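Local structure of glutamate racemase (Francisella tularensis subsp. tularensis, 3OUT) at residues Arg8-Phe13 / Ala72-Cys77. The protein belongs to the Asp/Glu/hydantoin racemase family of two-domain alpha/beta proteins and holds D-glutamic acid in this model. Sequence-based numbering, arbitrary orientation.
Sequences RPIGVF and AIIIAC. With DGL (D-glutamic acid), chain E.
Two neighbouring parallel strands in the six-stranded sheet, 10-14 and 72-75, are joined here through the backbone of Gly-11 and Phe-13, while Val-12 turns its N-H and C=O to strand 35-39. The axes of segments 10-13 and 72-75 run 4.8 Å apart at 21°. Gly-11 N donates to Ala-72 O and Gly-11 O accepts from Ile-74 N, each at 2.9 Å. Phe-13 N then bonds Ile-74 O at 2.9 Å. The last bond, Ala-76 N to Phe-13 O (2.9 Å), is more bent, 149° at the hydrogen, as the chain leaves the strand.

On one face Val-12 and Ile-74 lie side by side, with CG2 to CG2 at 3.8 Å. Val-12 CG1, anti to the backbone N (chi1 174°), reaches Ala-76 CB at 4.0 Å. Helix 208-221 covers Ile-10 and Ile-74 on this face. On the other face the Phe-13 ring meets Ile-73 CG2 at its edge, near the ring plane. Helices 51-67 and 78-92 pack against Phe-13 there.

Beyond the strand, Cys-77 is the N-cap of helix 78-92, and its SG lies 3.7 Å from CD of D-glutamic acid. A ligand pocket at the C-terminal ends of parallel strands is typical of alpha/beta folds.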
loop_
_atom_site.group_PDB
_atom_site.type_symbol
_atom_site.label_atom_id
_atom_site.label_comp_id
_atom_site.label_asym_id
_atom_site.label_seq_id
_atom_site.Cartn_x
_atom_site.Cartn_y
_atom_site.Cartn_z
ATOM N N ARG B 8 23.171 2.807 18.079
ATOM C CA ARG B 8 22.067 2.650 17.157
ATOM C C ARG B 8 21.530 4.030 16.773
ATOM O O ARG B 8 21.717 5.005 17.529
ATOM C CB ARG B 8 20.978 1.791 17.801
ATOM C CG ARG B 8 21.346 0.308 17.798
ATOM C CD ARG B 8 20.491 -0.552 18.728
ATOM N NE ARG B 8 21.163 -1.834 18.934
ATOM C CZ ARG B 8 20.558 -2.986 19.203
ATOM N NH1 ARG B 8 19.242 -3.047 19.322
ATOM N NH2 ARG B 8 21.289 -4.082 19.351
ATOM N N PRO B 9 20.882 4.129 15.596
ATOM C CA PRO B 9 20.345 5.412 15.127
ATOM C C PRO B 9 19.065 5.812 15.846
ATOM O O PRO B 9 18.340 4.969 16.406
ATOM C CB PRO B 9 20.063 5.160 13.644
ATOM C CG PRO B 9 19.799 3.684 13.539
ATOM C CD PRO B 9 20.538 3.022 14.680
ATOM N N ILE B 10 18.775 7.108 15.784
ATOM C CA ILE B 10 17.489 7.686 16.189
ATOM C C ILE B 10 16.568 7.616 14.959
ATOM O O ILE B 10 16.999 7.915 13.857
ATOM C CB ILE B 10 17.677 9.168 16.560
ATOM C CG1 ILE B 10 18.560 9.297 17.794
ATOM C CG2 ILE B 10 16.328 9.863 16.799
ATOM C CD1 ILE B 10 19.155 10.714 17.986
ATOM N N GLY B 11 15.329 7.196 15.163
ATOM C CA GLY B 11 14.325 7.179 14.108
ATOM C C GLY B 11 13.470 8.424 14.177
ATOM O O GLY B 11 12.846 8.688 15.211
ATOM N N VAL B 12 13.406 9.160 13.076
ATOM C CA VAL B 12 12.516 10.257 12.954
ATOM C C VAL B 12 11.362 9.831 12.032
ATOM O O VAL B 12 11.563 9.561 10.839
ATOM C CB VAL B 12 13.199 11.552 12.384
ATOM C CG1 VAL B 12 12.135 12.636 12.157
ATOM C CG2 VAL B 12 14.355 12.010 13.266
ATOM N N PHE B 13 10.175 9.752 12.640
ATOM C CA PHE B 13 8.955 9.154 12.078
ATOM C C PHE B 13 8.011 10.247 11.578
ATOM O O PHE B 13 7.448 10.995 12.380
ATOM C CB PHE B 13 8.369 8.311 13.214
ATOM C CG PHE B 13 7.210 7.364 12.841
ATOM C CD1 PHE B 13 6.285 7.647 11.851
ATOM C CD2 PHE B 13 7.039 6.196 13.562
ATOM C CE1 PHE B 13 5.247 6.767 11.612
ATOM C CE2 PHE B 13 5.993 5.341 13.343
ATOM C CZ PHE B 13 5.124 5.590 12.344
ATOM N N ALA B 72 15.557 4.850 19.685
ATOM C CA ALA B 72 14.479 5.743 20.092
ATOM C C ALA B 72 13.768 6.218 18.826
ATOM O O ALA B 72 14.362 6.286 17.759
ATOM C CB ALA B 72 15.006 6.983 20.880
ATOM N N ILE B 73 12.509 6.542 18.987
ATOM C CA ILE B 73 11.677 7.118 17.931
ATOM C C ILE B 73 11.165 8.472 18.375
ATOM O O ILE B 73 10.710 8.604 19.474
ATOM C CB ILE B 73 10.518 6.186 17.599
ATOM C CG1 ILE B 73 11.052 4.940 16.893
ATOM C CG2 ILE B 73 9.465 6.890 16.677
ATOM C CD1 ILE B 73 10.084 3.775 16.847
ATOM N N ILE B 74 11.217 9.460 17.481
ATOM C CA ILE B 74 10.470 10.674 17.650
ATOM C C ILE B 74 9.438 10.770 16.534
ATOM O O ILE B 74 9.792 10.731 15.344
ATOM C CB ILE B 74 11.387 11.920 17.696
ATOM C CG1 ILE B 74 10.593 13.236 17.652
ATOM C CG2 ILE B 74 12.428 11.902 16.591
ATOM C CD1 ILE B 74 11.442 14.389 18.316
ATOM N N ILE B 75 8.180 10.897 16.915
ATOM C CA ILE B 75 7.098 11.127 15.912
ATOM C C ILE B 75 7.024 12.625 15.644
ATOM O O ILE B 75 6.606 13.421 16.498
ATOM C CB ILE B 75 5.764 10.604 16.395
ATOM C CG1 ILE B 75 5.882 9.135 16.833
ATOM C CG2 ILE B 75 4.696 10.844 15.295
ATOM C CD1 ILE B 75 4.519 8.510 17.299
ATOM N N ALA B 76 7.522 13.005 14.479
ATOM C CA ALA B 76 7.637 14.419 14.043
ATOM C C ALA B 76 6.311 15.029 13.602
ATOM O O ALA B 76 6.130 16.282 13.620
ATOM C CB ALA B 76 8.665 14.528 12.920
ATOM N N CYS B 77 5.393 14.145 13.197
ATOM C CA CYS B 77 4.123 14.499 12.579
ATOM C C CYS B 77 3.041 14.603 13.649
ATOM O O CYS B 77 2.820 13.662 14.431
ATOM C CB CYS B 77 3.734 13.407 11.582
ATOM S SG CYS B 77 2.126 13.713 10.808
HETATM N N DGL E . 2.756 15.902 6.609
HETATM C CA DGL E . 1.385 16.449 6.900
HETATM C C DGL E . 0.333 15.641 6.195
HETATM O O DGL E . 0.625 14.496 5.781
HETATM C CB DGL E . 1.016 16.440 8.379
HETATM C CG DGL E . 2.033 17.113 9.312
HETATM C CD DGL E . 1.543 17.340 10.729
HETATM O OE1 DGL E . 0.346 17.141 11.007
HETATM O OE2 DGL E . 2.386 17.773 11.565
HETATM O OXT DGL E . -0.838 16.081 6.093
#